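Local structure of insecticyanin-A (Manduca sexta, 1Z24) at residues Q85-M90 with N100-V105; Y8-K13 with I115-D120; K67-G72 with T180-G185. The protein binds the blue chromophore biliverdin IX gamma, which together with lipoprotein-bound carotenes gives hornworms their green camouflage colour. All coordinates share one frame; numbering follows the deposited sequence.

Contact 1: residues Q85-M90 with N100-V105; sequences QGKYVM and NLVPWV. With BLV (biliverdin IX gamma chromophore), chain B.
M90 and L101 form an antiparallel hydrogen-bonded pair: M90 N reaches L101 O and L101 N returns to M90 O, each over 2.8 Å. The ladder is interrupted at V102 and P103, where P103 has no N-H to give and Y88 N bonds only weakly to P103 O. It closes again at V105 N, which meets G86 O at 2.8 Å, nearly straight at 170°.

On one side, K87 turns CG anti to its own N (chi1 -160°) and runs alongside W104. CE lies over the middle of the six-membered ring, 3.6 Å from its centroid, and NZ follows in a cation-pi contact while also making a salt bridge to D79. On the other side P103 crosses Y88 at about a right angle: CD sits over one face of the Y88 ring and P103 CG comes 3.5 Å from CZ, while V105 CG2 fills the edge at CE2. Y48 and N116 hold the Y88 hydroxyl. M90 bends at chi3 (-67°), bringing CE within 3.8 Å of P103 CG and up to biliverdin, where L101 CD1 nears OD and ring A, CD2 ring A and its propionate. This is a beta hairpin of the lipocalin barrel, part of its pigment pocket wall.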
loop_
_atom_site.group_PDB
_atom_site.type_symbol
_atom_site.label_atom_id
_atom_site.label_comp_id
_atom_site.label_asym_id
_atom_site.label_seq_id
_atom_site.Cartn_x
_atom_site.Cartn_y
_atom_site.Cartn_z
ATOM N N GLN A 85 19.285 -6.245 -5.405
ATOM C CA GLN A 85 18.624 -5.278 -4.507
ATOM C C GLN A 85 19.104 -5.394 -3.053
ATOM O O GLN A 85 19.736 -6.398 -2.648
ATOM C CB GLN A 85 17.102 -5.321 -4.604
ATOM C CG GLN A 85 16.510 -4.840 -5.955
ATOM C CD GLN A 85 15.138 -5.457 -6.061
ATOM O OE1 GLN A 85 14.693 -6.118 -5.112
ATOM N NE2 GLN A 85 14.455 -5.268 -7.156
ATOM N N GLY A 86 18.815 -4.382 -2.219
ATOM C CA GLY A 86 19.287 -4.453 -0.827
ATOM C C GLY A 86 18.347 -5.148 0.121
ATOM O O GLY A 86 17.380 -4.579 0.697
ATOM N N LYS A 87 18.647 -6.410 0.242
ATOM C CA LYS A 87 17.889 -7.294 1.075
ATOM C C LYS A 87 18.850 -8.344 1.588
ATOM O O LYS A 87 19.562 -8.998 0.810
ATOM C CB LYS A 87 16.734 -7.821 0.191
ATOM C CG LYS A 87 15.593 -8.365 1.036
ATOM C CD LYS A 87 14.541 -9.108 0.214
ATOM C CE LYS A 87 13.789 -8.242 -0.776
ATOM N NZ LYS A 87 12.727 -9.032 -1.458
ATOM N N TYR A 88 18.905 -8.497 2.910
ATOM C CA TYR A 88 19.814 -9.454 3.499
ATOM C C TYR A 88 19.195 -10.276 4.617
ATOM O O TYR A 88 18.166 -9.945 5.211
ATOM C CB TYR A 88 21.161 -8.743 3.863
ATOM C CG TYR A 88 21.031 -7.696 4.931
ATOM C CD1 TYR A 88 21.195 -8.010 6.291
ATOM C CD2 TYR A 88 20.667 -6.390 4.579
ATOM C CE1 TYR A 88 21.098 -7.041 7.300
ATOM C CE2 TYR A 88 20.542 -5.411 5.566
ATOM C CZ TYR A 88 20.761 -5.739 6.908
ATOM O OH TYR A 88 20.600 -4.747 7.844
ATOM N N VAL A 89 19.848 -11.376 4.905
ATOM C CA VAL A 89 19.379 -12.270 5.944
ATOM C C VAL A 89 20.422 -12.411 7.030
ATOM O O VAL A 89 21.597 -12.551 6.708
ATOM C CB VAL A 89 19.218 -13.665 5.359
ATOM C CG1 VAL A 89 18.650 -14.648 6.425
ATOM C CG2 VAL A 89 18.438 -13.555 4.033
ATOM N N MET A 90 19.944 -12.357 8.291
ATOM C CA MET A 90 20.741 -12.489 9.485
ATOM C C MET A 90 20.239 -13.733 10.165
ATOM O O MET A 90 19.054 -13.857 10.432
ATOM C CB MET A 90 20.546 -11.295 10.382
ATOM C CG MET A 90 21.061 -10.045 9.671
ATOM S SD MET A 90 21.060 -8.659 10.850
ATOM C CE MET A 90 19.267 -8.370 11.172
ATOM N N ASN A 100 15.893 -16.373 11.108
ATOM C CA ASN A 100 16.310 -15.770 9.848
ATOM C C ASN A 100 15.647 -14.405 9.662
ATOM O O ASN A 100 14.532 -14.295 9.184
ATOM C CB ASN A 100 16.000 -16.630 8.679
ATOM C CG ASN A 100 16.797 -17.908 8.797
ATOM O OD1 ASN A 100 18.003 -17.959 8.667
ATOM N ND2 ASN A 100 16.138 -18.968 9.118
ATOM N N LEU A 101 16.347 -13.357 10.071
ATOM C CA LEU A 101 15.831 -11.999 9.953
ATOM C C LEU A 101 16.171 -11.391 8.610
ATOM O O LEU A 101 17.302 -11.528 8.084
ATOM C CB LEU A 101 16.224 -11.050 11.097
ATOM C CG LEU A 101 16.002 -11.693 12.483
ATOM C CD1 LEU A 101 16.468 -10.730 13.567
ATOM C CD2 LEU A 101 14.492 -11.964 12.702
ATOM N N VAL A 102 15.174 -10.680 8.074
ATOM C CA VAL A 102 15.349 -10.094 6.798
ATOM C C VAL A 102 15.045 -8.622 6.660
ATOM O O VAL A 102 13.933 -8.274 6.278
ATOM C CB VAL A 102 14.497 -10.909 5.756
ATOM C CG1 VAL A 102 14.745 -10.396 4.339
ATOM C CG2 VAL A 102 14.755 -12.406 5.766
ATOM N N PRO A 103 16.022 -7.764 6.895
ATOM C CA PRO A 103 15.757 -6.355 6.720
ATOM C C PRO A 103 15.845 -5.943 5.243
ATOM O O PRO A 103 16.650 -6.430 4.463
ATOM C CB PRO A 103 16.882 -5.638 7.450
ATOM C CG PRO A 103 17.682 -6.724 8.168
ATOM C CD PRO A 103 17.409 -7.993 7.393
ATOM N N TRP A 104 15.000 -5.044 4.855
ATOM C CA TRP A 104 15.019 -4.559 3.512
ATOM C C TRP A 104 15.647 -3.161 3.579
ATOM O O TRP A 104 15.261 -2.343 4.400
ATOM C CB TRP A 104 13.569 -4.313 2.959
ATOM C CG TRP A 104 12.829 -5.595 2.768
ATOM C CD1 TRP A 104 12.853 -6.649 3.637
ATOM C CD2 TRP A 104 11.953 -5.962 1.703
ATOM N NE1 TRP A 104 12.063 -7.667 3.168
ATOM C CE2 TRP A 104 11.462 -7.250 1.981
ATOM C CE3 TRP A 104 11.478 -5.302 0.585
ATOM C CZ2 TRP A 104 10.525 -7.896 1.139
ATOM C CZ3 TRP A 104 10.594 -5.924 -0.271
ATOM C CH2 TRP A 104 10.101 -7.199 0.023
ATOM N N VAL A 105 16.606 -2.872 2.716
ATOM C CA VAL A 105 17.248 -1.565 2.695
ATOM C C VAL A 105 16.561 -0.716 1.651
ATOM O O VAL A 105 16.697 -0.943 0.438
ATOM C CB VAL A 105 18.767 -1.657 2.348
ATOM C CG1 VAL A 105 19.489 -0.270 2.514
ATOM C CG2 VAL A 105 19.342 -2.605 3.399
HETATM N NA BLV B . 15.053 -7.173 14.092
HETATM C C1A BLV B . 13.935 -7.939 14.118
HETATM C C2A BLV B . 13.398 -8.229 12.799
HETATM C C3A BLV B . 14.243 -7.616 11.922
HETATM C C4A BLV B . 15.268 -6.951 12.748
HETATM C CMA BLV B . 14.160 -7.504 10.353
HETATM O OA BLV B . 13.451 -8.344 15.153
HETATM C CAA BLV B . 12.161 -8.979 12.509
HETATM C CBA BLV B . 11.079 -7.988 12.819
HETATM C CGA BLV B . 9.729 -8.701 12.756
HETATM O O1A BLV B . 8.991 -8.583 11.817
HETATM O O2A BLV B . 9.419 -9.420 13.653
HETATM C CHB BLV B . 16.293 -6.180 12.201
HETATM N NB BLV B . 17.578 -5.514 14.171
HETATM C C1B BLV B . 17.196 -5.360 12.857
HETATM C C2B BLV B . 17.892 -4.256 12.243
HETATM C C3B BLV B . 18.680 -3.755 13.195
HETATM C C4B BLV B . 18.467 -4.542 14.414
HETATM C CMB BLV B . 17.753 -3.788 10.803
HETATM C CAB BLV B . 19.601 -2.580 13.052
HETATM C CBB BLV B . 19.598 -1.743 14.140
HETATM C CHC BLV B . 19.171 -4.328 15.607
HETATM N NC BLV B . 18.297 -5.876 17.252
HETATM C C1C BLV B . 19.238 -5.024 16.779
HETATM C C2C BLV B . 20.361 -4.890 17.721
HETATM C C3C BLV B . 20.178 -5.675 18.785
HETATM C C4C BLV B . 18.836 -6.322 18.487
HETATM C CMC BLV B . 21.553 -4.097 17.459
HETATM C CAC BLV B . 20.978 -5.943 20.074
HETATM C CBC BLV B . 20.839 -7.111 20.745
HETATM C CHD BLV B . 18.130 -7.197 19.383
HETATM N ND BLV B . 17.068 -8.675 17.712
HETATM C C1D BLV B . 17.340 -8.280 19.052
HETATM C C2D BLV B . 16.680 -9.227 20.003
HETATM C C3D BLV B . 16.022 -10.174 19.252
HETATM C C4D BLV B . 16.288 -9.814 17.871
HETATM C CMD BLV B . 16.682 -9.180 21.501
HETATM O OD BLV B . 15.870 -10.455 16.936
HETATM C CAD BLV B . 15.240 -11.322 19.755
HETATM C CBD BLV B . 16.093 -12.569 19.614
HETATM C CGD BLV B . 15.262 -13.868 19.919
HETATM O O1D BLV B . 15.281 -14.341 21.011
HETATM O O2D BLV B . 14.571 -14.395 19.067
#

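Contact 2: residues Y8-K13 with I115-D120; sequences YCPDVK and INYNCD. With BLV (biliverdin IX gamma chromophore), chain B.
C119 and C9 are joined by a disulfide, and C119 is the side chain to follow outward. Its CB points at the loop and lies 3.7 Å from C9 CB. With SG swung anti to the backbone N (chi1 -174°), the sulfur leaves along the line to C9 and meets C9 SG at 2.1 Å, the S-S torsion being -90°. The same SG has P10 CD at 4.4 Å, while H128 and I130 of the neighbouring strand pack against the residue.

Two residues earlier, Y117 points to the same side of the strand. V12 CG1 approaches its CE2 at 4.2 Å, obliquely, and P10 CG comes to 3.9 Å from the hydroxyl oxygen at the end of the ring. The loop thus arches over Y117, which is buried between it, L106, I130 and I160.

N118, between these two, faces the other way, into the lipocalin pocket. Its ND2 donates to O1A of a biliverdin propionate, 2.9 Å and almost straight at 169°, while OD1 is bonded to H131 ND1, which fixes the amide so that its NH2 faces the pigment. With a leucine here, the propionate would probably lose this donor and H131 would be left without its mate. D120 OD1 lies 3.0 Å from the same O1A.

No hydrogen bond passes between 8-13 and 115-120, and the packing between them is modest. The chemistry therefore implies that the covalent S-S bond is the main tie holding this N-terminal loop to the barrel strand.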
loop_
_atom_site.group_PDB
_atom_site.type_symbol
_atom_site.label_atom_id
_atom_site.label_comp_id
_atom_site.label_asym_id
_atom_site.label_seq_id
_atom_site.Cartn_x
_atom_site.Cartn_y
_atom_site.Cartn_z
ATOM N N TYR A 8 -2.610 -6.755 3.708
ATOM C CA TYR A 8 -1.320 -7.356 3.377
ATOM C C TYR A 8 -0.268 -6.284 3.316
ATOM O O TYR A 8 -0.609 -5.124 3.182
ATOM C CB TYR A 8 -1.421 -8.015 1.924
ATOM C CG TYR A 8 -2.404 -9.164 1.839
ATOM C CD1 TYR A 8 -2.126 -10.393 2.409
ATOM C CD2 TYR A 8 -3.643 -9.034 1.233
ATOM C CE1 TYR A 8 -3.007 -11.478 2.343
ATOM C CE2 TYR A 8 -4.552 -10.082 1.176
ATOM C CZ TYR A 8 -4.245 -11.318 1.737
ATOM O OH TYR A 8 -5.155 -12.369 1.698
ATOM N N CYS A 9 0.998 -6.670 3.385
ATOM C CA CYS A 9 2.065 -5.682 3.309
ATOM C C CYS A 9 1.986 -5.045 1.969
ATOM O O CYS A 9 1.622 -5.751 1.063
ATOM C CB CYS A 9 3.367 -6.536 3.278
ATOM S SG CYS A 9 3.690 -7.137 4.925
ATOM N N PRO A 10 2.317 -3.760 1.817
ATOM C CA PRO A 10 2.253 -3.109 0.517
ATOM C C PRO A 10 3.418 -3.458 -0.369
ATOM O O PRO A 10 4.459 -4.013 0.052
ATOM C CB PRO A 10 2.501 -1.625 0.724
ATOM C CG PRO A 10 3.129 -1.577 2.095
ATOM C CD PRO A 10 2.480 -2.733 2.836
ATOM N N ASP A 11 3.247 -3.104 -1.629
ATOM C CA ASP A 11 4.332 -3.391 -2.538
ATOM C C ASP A 11 5.457 -2.430 -2.170
ATOM O O ASP A 11 5.236 -1.273 -1.828
ATOM C CB ASP A 11 3.825 -3.094 -3.944
ATOM C CG ASP A 11 4.808 -3.340 -5.120
ATOM O OD1 ASP A 11 4.654 -2.819 -6.223
ATOM O OD2 ASP A 11 5.831 -4.145 -4.836
ATOM N N VAL A 12 6.668 -2.904 -2.222
ATOM C CA VAL A 12 7.832 -2.089 -1.915
ATOM C C VAL A 12 9.058 -2.690 -2.604
ATOM O O VAL A 12 9.186 -3.891 -2.760
ATOM C CB VAL A 12 8.023 -2.017 -0.422
ATOM C CG1 VAL A 12 7.933 -3.395 0.053
ATOM C CG2 VAL A 12 9.482 -1.743 -0.236
ATOM N N LYS A 13 9.957 -1.868 -3.058
ATOM C CA LYS A 13 11.164 -2.335 -3.731
ATOM C C LYS A 13 12.343 -1.695 -3.045
ATOM O O LYS A 13 12.387 -0.490 -2.947
ATOM C CB LYS A 13 11.141 -1.870 -5.182
ATOM C CG LYS A 13 12.408 -2.216 -5.927
ATOM C CD LYS A 13 12.619 -1.517 -7.283
ATOM C CE LYS A 13 13.226 -0.125 -7.096
ATOM N NZ LYS A 13 14.525 -0.051 -6.368
ATOM N N ILE A 115 18.364 3.454 5.504
ATOM C CA ILE A 115 16.955 3.392 5.898
ATOM C C ILE A 115 16.525 1.953 5.620
ATOM O O ILE A 115 16.421 1.527 4.449
ATOM C CB ILE A 115 16.041 4.424 5.262
ATOM C CG1 ILE A 115 16.575 5.815 5.572
ATOM C CG2 ILE A 115 14.634 4.327 5.808
ATOM C CD1 ILE A 115 15.926 6.824 4.629
ATOM N N ASN A 116 16.316 1.201 6.717
ATOM C CA ASN A 116 15.922 -0.220 6.698
ATOM C C ASN A 116 14.474 -0.410 7.088
ATOM O O ASN A 116 13.920 0.392 7.833
ATOM C CB ASN A 116 16.850 -1.056 7.609
ATOM C CG ASN A 116 18.191 -1.328 6.953
ATOM O OD1 ASN A 116 18.921 -2.219 7.346
ATOM N ND2 ASN A 116 18.499 -0.585 5.988
ATOM N N TYR A 117 13.866 -1.471 6.584
ATOM C CA TYR A 117 12.467 -1.694 6.887
ATOM C C TYR A 117 12.041 -3.138 6.765
ATOM O O TYR A 117 12.768 -3.923 6.259
ATOM C CB TYR A 117 11.804 -0.966 5.700
ATOM C CG TYR A 117 10.342 -1.233 5.288
ATOM C CD1 TYR A 117 9.335 -0.355 5.696
ATOM C CD2 TYR A 117 10.004 -2.317 4.473
ATOM C CE1 TYR A 117 7.997 -0.527 5.328
ATOM C CE2 TYR A 117 8.678 -2.503 4.081
ATOM C CZ TYR A 117 7.690 -1.608 4.503
ATOM O OH TYR A 117 6.404 -1.797 4.108
ATOM N N ASN A 118 10.863 -3.481 7.248
ATOM C CA ASN A 118 10.315 -4.825 7.147
ATOM C C ASN A 118 8.805 -4.723 7.337
ATOM O O ASN A 118 8.331 -3.736 7.861
ATOM C CB ASN A 118 10.956 -6.015 7.841
ATOM C CG ASN A 118 10.248 -6.382 9.125
ATOM O OD1 ASN A 118 10.079 -5.559 10.038
ATOM N ND2 ASN A 118 9.898 -7.640 9.216
ATOM N N CYS A 119 8.080 -5.712 6.870
ATOM C CA CYS A 119 6.642 -5.809 6.924
ATOM C C CYS A 119 6.371 -7.238 7.245
ATOM O O CYS A 119 6.813 -8.134 6.552
ATOM C CB CYS A 119 5.941 -5.369 5.595
ATOM S SG CYS A 119 4.145 -5.373 5.890
ATOM N N ASP A 120 5.674 -7.436 8.334
ATOM C CA ASP A 120 5.322 -8.752 8.844
ATOM C C ASP A 120 3.816 -8.957 8.785
ATOM O O ASP A 120 3.060 -8.287 9.506
ATOM C CB ASP A 120 5.812 -8.734 10.298
ATOM C CG ASP A 120 5.789 -10.089 10.969
ATOM O OD1 ASP A 120 6.668 -10.445 11.737
ATOM O OD2 ASP A 120 4.788 -10.868 10.648
HETATM N NA BLV B . 15.053 -7.173 14.092
HETATM C C1A BLV B . 13.935 -7.939 14.118
HETATM C C2A BLV B . 13.398 -8.229 12.799
HETATM C C3A BLV B . 14.243 -7.616 11.922
HETATM C C4A BLV B . 15.268 -6.951 12.748
HETATM C CMA BLV B . 14.160 -7.504 10.353
HETATM O OA BLV B . 13.451 -8.344 15.153
HETATM C CAA BLV B . 12.161 -8.979 12.509
HETATM C CBA BLV B . 11.079 -7.988 12.819
HETATM C CGA BLV B . 9.729 -8.701 12.756
HETATM O O1A BLV B . 8.991 -8.583 11.817
HETATM O O2A BLV B . 9.419 -9.420 13.653
HETATM C CHB BLV B . 16.293 -6.180 12.201
HETATM N NB BLV B . 17.578 -5.514 14.171
HETATM C C1B BLV B . 17.196 -5.360 12.857
HETATM C C2B BLV B . 17.892 -4.256 12.243
HETATM C C3B BLV B . 18.680 -3.755 13.195
HETATM C C4B BLV B . 18.467 -4.542 14.414
HETATM C CMB BLV B . 17.753 -3.788 10.803
HETATM C CAB BLV B . 19.601 -2.580 13.052
HETATM C CBB BLV B . 19.598 -1.743 14.140
HETATM C CHC BLV B . 19.171 -4.328 15.607
HETATM N NC BLV B . 18.297 -5.876 17.252
HETATM C C1C BLV B . 19.238 -5.024 16.779
HETATM C C2C BLV B . 20.361 -4.890 17.721
HETATM C C3C BLV B . 20.178 -5.675 18.785
HETATM C C4C BLV B . 18.836 -6.322 18.487
HETATM C CMC BLV B . 21.553 -4.097 17.459
HETATM C CAC BLV B . 20.978 -5.943 20.074
HETATM C CBC BLV B . 20.839 -7.111 20.745
HETATM C CHD BLV B . 18.130 -7.197 19.383
HETATM N ND BLV B . 17.068 -8.675 17.712
HETATM C C1D BLV B . 17.340 -8.280 19.052
HETATM C C2D BLV B . 16.680 -9.227 20.003
HETATM C C3D BLV B . 16.022 -10.174 19.252
HETATM C C4D BLV B . 16.288 -9.814 17.871
HETATM C CMD BLV B . 16.682 -9.180 21.501
HETATM O OD BLV B . 15.870 -10.455 16.936
HETATM C CAD BLV B . 15.240 -11.322 19.755
HETATM C CBD BLV B . 16.093 -12.569 19.614
HETATM C CGD BLV B . 15.262 -13.868 19.919
HETATM O O1D BLV B . 15.281 -14.341 21.011
HETATM O O2D BLV B . 14.571 -14.395 19.067
#

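Contact 3: residues K67-G72 with T180-G185; sequences KEYMEG and TYSLTG. With BLV (biliverdin IX gamma chromophore), chain B.
The Y69 ring has S182 CA over one face, 3.8 Å from the ring centroid in a CH-pi contact displaced toward the rim. T180 OG1 lies at its edge, 3.8 Å from CE2, and K67 O of its own strand is also at the edge, in the ring plane; the ring of Y58 meets it as well. Chi1 of 64° places CG between the backbone N and carbonyl carbon, and this turns the ring across onto the 180-182 strand. The Y181 ring is on the opposite face of the sheet. L183 CD2 sits at its edge, E68 CG approaches CD2 obliquely, and the E68 carboxylate is turned 67° from the ring plane.

Between these two layers the strands run parallel. Y181 N bonds to K67 O, Y69 N to Y181 O at 2.9 Å, and L183 N to Y69 O at 2.7 Å. Strand 66-76 pairs antiparallel with its other neighbours, 55-63 and 88-94, so the C-terminal strand 179-182 is a parallel addition to the lipocalin barrel.

Beyond S182 the chain leaves the sheet, but T184 takes over the next rung with its side chain: E71 N donates to T184 OG1 at 2.9 Å, nearly straight, N-H...O angle 170°. T184 CG2 rests on M70 CB. M70 itself reaches into the pocket, SD 3.4 Å from C1D of biliverdin, with CE running on along the same terminal ring, ring D. L183 CD1 packs against M70 CG at 4.0 Å and touches the CMD methyl of the pigment. In the turn, S182 OG donates to T184 O at 2.7 Å.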
loop_
_atom_site.group_PDB
_atom_site.type_symbol
_atom_site.label_atom_id
_atom_site.label_comp_id
_atom_site.label_asym_id
_atom_site.label_seq_id
_atom_site.Cartn_x
_atom_site.Cartn_y
_atom_site.Cartn_z
ATOM N N LYS A 67 25.381 -5.343 28.809
ATOM C CA LYS A 67 25.464 -5.279 27.408
ATOM C C LYS A 67 25.064 -6.578 26.835
ATOM O O LYS A 67 25.822 -7.539 26.928
ATOM C CB LYS A 67 26.844 -4.967 26.878
ATOM C CG LYS A 67 26.867 -4.528 25.420
ATOM C CD LYS A 67 27.972 -5.078 24.542
ATOM C CE LYS A 67 29.444 -4.781 24.805
ATOM N NZ LYS A 67 30.104 -3.993 23.729
ATOM N N GLU A 68 23.900 -6.582 26.216
ATOM C CA GLU A 68 23.451 -7.799 25.576
ATOM C C GLU A 68 23.803 -7.810 24.095
ATOM O O GLU A 68 23.668 -6.800 23.342
ATOM C CB GLU A 68 21.978 -8.058 25.783
ATOM C CG GLU A 68 21.668 -8.092 27.254
ATOM C CD GLU A 68 20.183 -8.136 27.472
ATOM O OE1 GLU A 68 19.391 -8.275 26.564
ATOM O OE2 GLU A 68 19.829 -7.994 28.710
ATOM N N TYR A 69 24.258 -8.995 23.658
ATOM C CA TYR A 69 24.616 -9.079 22.277
ATOM C C TYR A 69 24.225 -10.376 21.602
ATOM O O TYR A 69 23.842 -11.351 22.256
ATOM C CB TYR A 69 26.090 -8.768 22.139
ATOM C CG TYR A 69 26.895 -9.793 22.827
ATOM C CD1 TYR A 69 27.440 -10.805 22.034
ATOM C CD2 TYR A 69 27.121 -9.747 24.214
ATOM C CE1 TYR A 69 28.235 -11.791 22.624
ATOM C CE2 TYR A 69 27.918 -10.722 24.827
ATOM C CZ TYR A 69 28.462 -11.732 24.009
ATOM O OH TYR A 69 29.249 -12.726 24.538
ATOM N N MET A 70 24.317 -10.355 20.268
ATOM C CA MET A 70 23.976 -11.503 19.441
ATOM C C MET A 70 24.972 -11.604 18.328
ATOM O O MET A 70 25.327 -10.591 17.717
ATOM C CB MET A 70 22.688 -11.201 18.657
ATOM C CG MET A 70 21.486 -10.936 19.501
ATOM S SD MET A 70 20.130 -10.157 18.578
ATOM C CE MET A 70 19.360 -11.497 17.709
ATOM N N GLU A 71 25.403 -12.822 18.058
ATOM C CA GLU A 71 26.348 -13.062 16.988
ATOM C C GLU A 71 25.711 -13.946 15.940
ATOM O O GLU A 71 25.081 -14.938 16.301
ATOM C CB GLU A 71 27.607 -13.736 17.529
ATOM C CG GLU A 71 28.188 -12.955 18.731
ATOM C CD GLU A 71 29.594 -13.372 19.134
ATOM O OE1 GLU A 71 30.549 -12.756 18.758
ATOM O OE2 GLU A 71 29.683 -14.452 19.888
ATOM N N GLY A 72 25.829 -13.600 14.646
ATOM C CA GLY A 72 25.208 -14.451 13.655
ATOM C C GLY A 72 25.850 -14.288 12.316
ATOM O O GLY A 72 26.852 -13.614 12.195
ATOM N N THR A 180 28.449 -8.049 30.355
ATOM C CA THR A 180 27.910 -8.557 29.093
ATOM C C THR A 180 27.095 -9.848 29.124
ATOM O O THR A 180 27.046 -10.614 30.072
ATOM C CB THR A 180 28.940 -8.653 28.046
ATOM O OG1 THR A 180 29.576 -9.868 28.151
ATOM C CG2 THR A 180 29.897 -7.528 28.238
ATOM N N TYR A 181 26.418 -10.105 28.048
ATOM C CA TYR A 181 25.633 -11.314 28.022
ATOM C C TYR A 181 25.231 -11.594 26.622
ATOM O O TYR A 181 24.665 -10.730 25.932
ATOM C CB TYR A 181 24.453 -11.177 28.921
ATOM C CG TYR A 181 23.449 -12.251 28.785
ATOM C CD1 TYR A 181 23.571 -13.371 29.599
ATOM C CD2 TYR A 181 22.380 -12.176 27.891
ATOM C CE1 TYR A 181 22.652 -14.417 29.541
ATOM C CE2 TYR A 181 21.449 -13.217 27.827
ATOM C CZ TYR A 181 21.583 -14.339 28.650
ATOM O OH TYR A 181 20.671 -15.381 28.613
ATOM N N SER A 182 25.567 -12.805 26.232
ATOM C CA SER A 182 25.275 -13.298 24.910
ATOM C C SER A 182 23.857 -13.847 24.780
ATOM O O SER A 182 23.521 -14.840 25.382
ATOM C CB SER A 182 26.134 -14.518 24.642
ATOM O OG SER A 182 25.984 -14.926 23.283
ATOM N N LEU A 183 23.023 -13.223 23.982
ATOM C CA LEU A 183 21.685 -13.726 23.823
ATOM C C LEU A 183 21.678 -14.971 22.968
ATOM O O LEU A 183 20.820 -15.809 23.115
ATOM C CB LEU A 183 20.768 -12.679 23.146
ATOM C CG LEU A 183 20.636 -11.406 23.981
ATOM C CD1 LEU A 183 20.053 -10.360 23.140
ATOM C CD2 LEU A 183 19.677 -11.627 25.124
ATOM N N THR A 184 22.616 -15.061 22.032
ATOM C CA THR A 184 22.727 -16.199 21.116
ATOM C C THR A 184 23.569 -17.248 21.796
ATOM O O THR A 184 24.226 -16.972 22.764
ATOM C CB THR A 184 23.317 -15.812 19.720
ATOM O OG1 THR A 184 24.393 -14.862 19.891
ATOM C CG2 THR A 184 22.271 -15.037 18.879
ATOM N N GLY A 185 23.555 -18.453 21.321
ATOM C CA GLY A 185 24.327 -19.473 21.953
ATOM C C GLY A 185 23.632 -20.842 21.954
ATOM O O GLY A 185 22.423 -21.004 21.763
HETATM N NA BLV B . 15.053 -7.173 14.092
HETATM C C1A BLV B . 13.935 -7.939 14.118
HETATM C C2A BLV B . 13.398 -8.229 12.799
HETATM C C3A BLV B . 14.243 -7.616 11.922
HETATM C C4A BLV B . 15.268 -6.951 12.748
HETATM C CMA BLV B . 14.160 -7.504 10.353
HETATM O OA BLV B . 13.451 -8.344 15.153
HETATM C CAA BLV B . 12.161 -8.979 12.509
HETATM C CBA BLV B . 11.079 -7.988 12.819
HETATM C CGA BLV B . 9.729 -8.701 12.756
HETATM O O1A BLV B . 8.991 -8.583 11.817
HETATM O O2A BLV B . 9.419 -9.420 13.653
HETATM C CHB BLV B . 16.293 -6.180 12.201
HETATM N NB BLV B . 17.578 -5.514 14.171
HETATM C C1B BLV B . 17.196 -5.360 12.857
HETATM C C2B BLV B . 17.892 -4.256 12.243
HETATM C C3B BLV B . 18.680 -3.755 13.195
HETATM C C4B BLV B . 18.467 -4.542 14.414
HETATM C CMB BLV B . 17.753 -3.788 10.803
HETATM C CAB BLV B . 19.601 -2.580 13.052
HETATM C CBB BLV B . 19.598 -1.743 14.140
HETATM C CHC BLV B . 19.171 -4.328 15.607
HETATM N NC BLV B . 18.297 -5.876 17.252
HETATM C C1C BLV B . 19.238 -5.024 16.779
HETATM C C2C BLV B . 20.361 -4.890 17.721
HETATM C C3C BLV B . 20.178 -5.675 18.785
HETATM C C4C BLV B . 18.836 -6.322 18.487
HETATM C CMC BLV B . 21.553 -4.097 17.459
HETATM C CAC BLV B . 20.978 -5.943 20.074
HETATM C CBC BLV B . 20.839 -7.111 20.745
HETATM C CHD BLV B . 18.130 -7.197 19.383
HETATM N ND BLV B . 17.068 -8.675 17.712
HETATM C C1D BLV B . 17.340 -8.280 19.052
HETATM C C2D BLV B . 16.680 -9.227 20.003
HETATM C C3D BLV B . 16.022 -10.174 19.252
HETATM C C4D BLV B . 16.288 -9.814 17.871
HETATM C CMD BLV B . 16.682 -9.180 21.501
HETATM O OD BLV B . 15.870 -10.455 16.936
HETATM C CAD BLV B . 15.240 -11.322 19.755
HETATM C CBD BLV B . 16.093 -12.569 19.614
HETATM C CGD BLV B . 15.262 -13.868 19.919
HETATM O O1D BLV B . 15.281 -14.341 21.011
HETATM O O2D BLV B . 14.571 -14.395 19.067
#

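From the N terminus, the loop 8-13 comes first and waits more than a hundred residues for strand 113-122 to close contact 2. Within that span the chain lays down 67-72, the first half of contact 3, and then makes the whole of contact 1, a local hairpin closure. Contact 3 is completed only at 180-185, joining C-terminal strand 179-182 to barrel strand 66-76, so contacts 2 and 3 cross along the chain while contact 1 nests inside both. Contacts 1 and 2 adjoin through neighbouring strands, W104 O lying 2.7 Å from Y117 N. Contact 3 is on the other side of the chain's centre from contact 2, their centres about 27 Å apart. All three reach biliverdin.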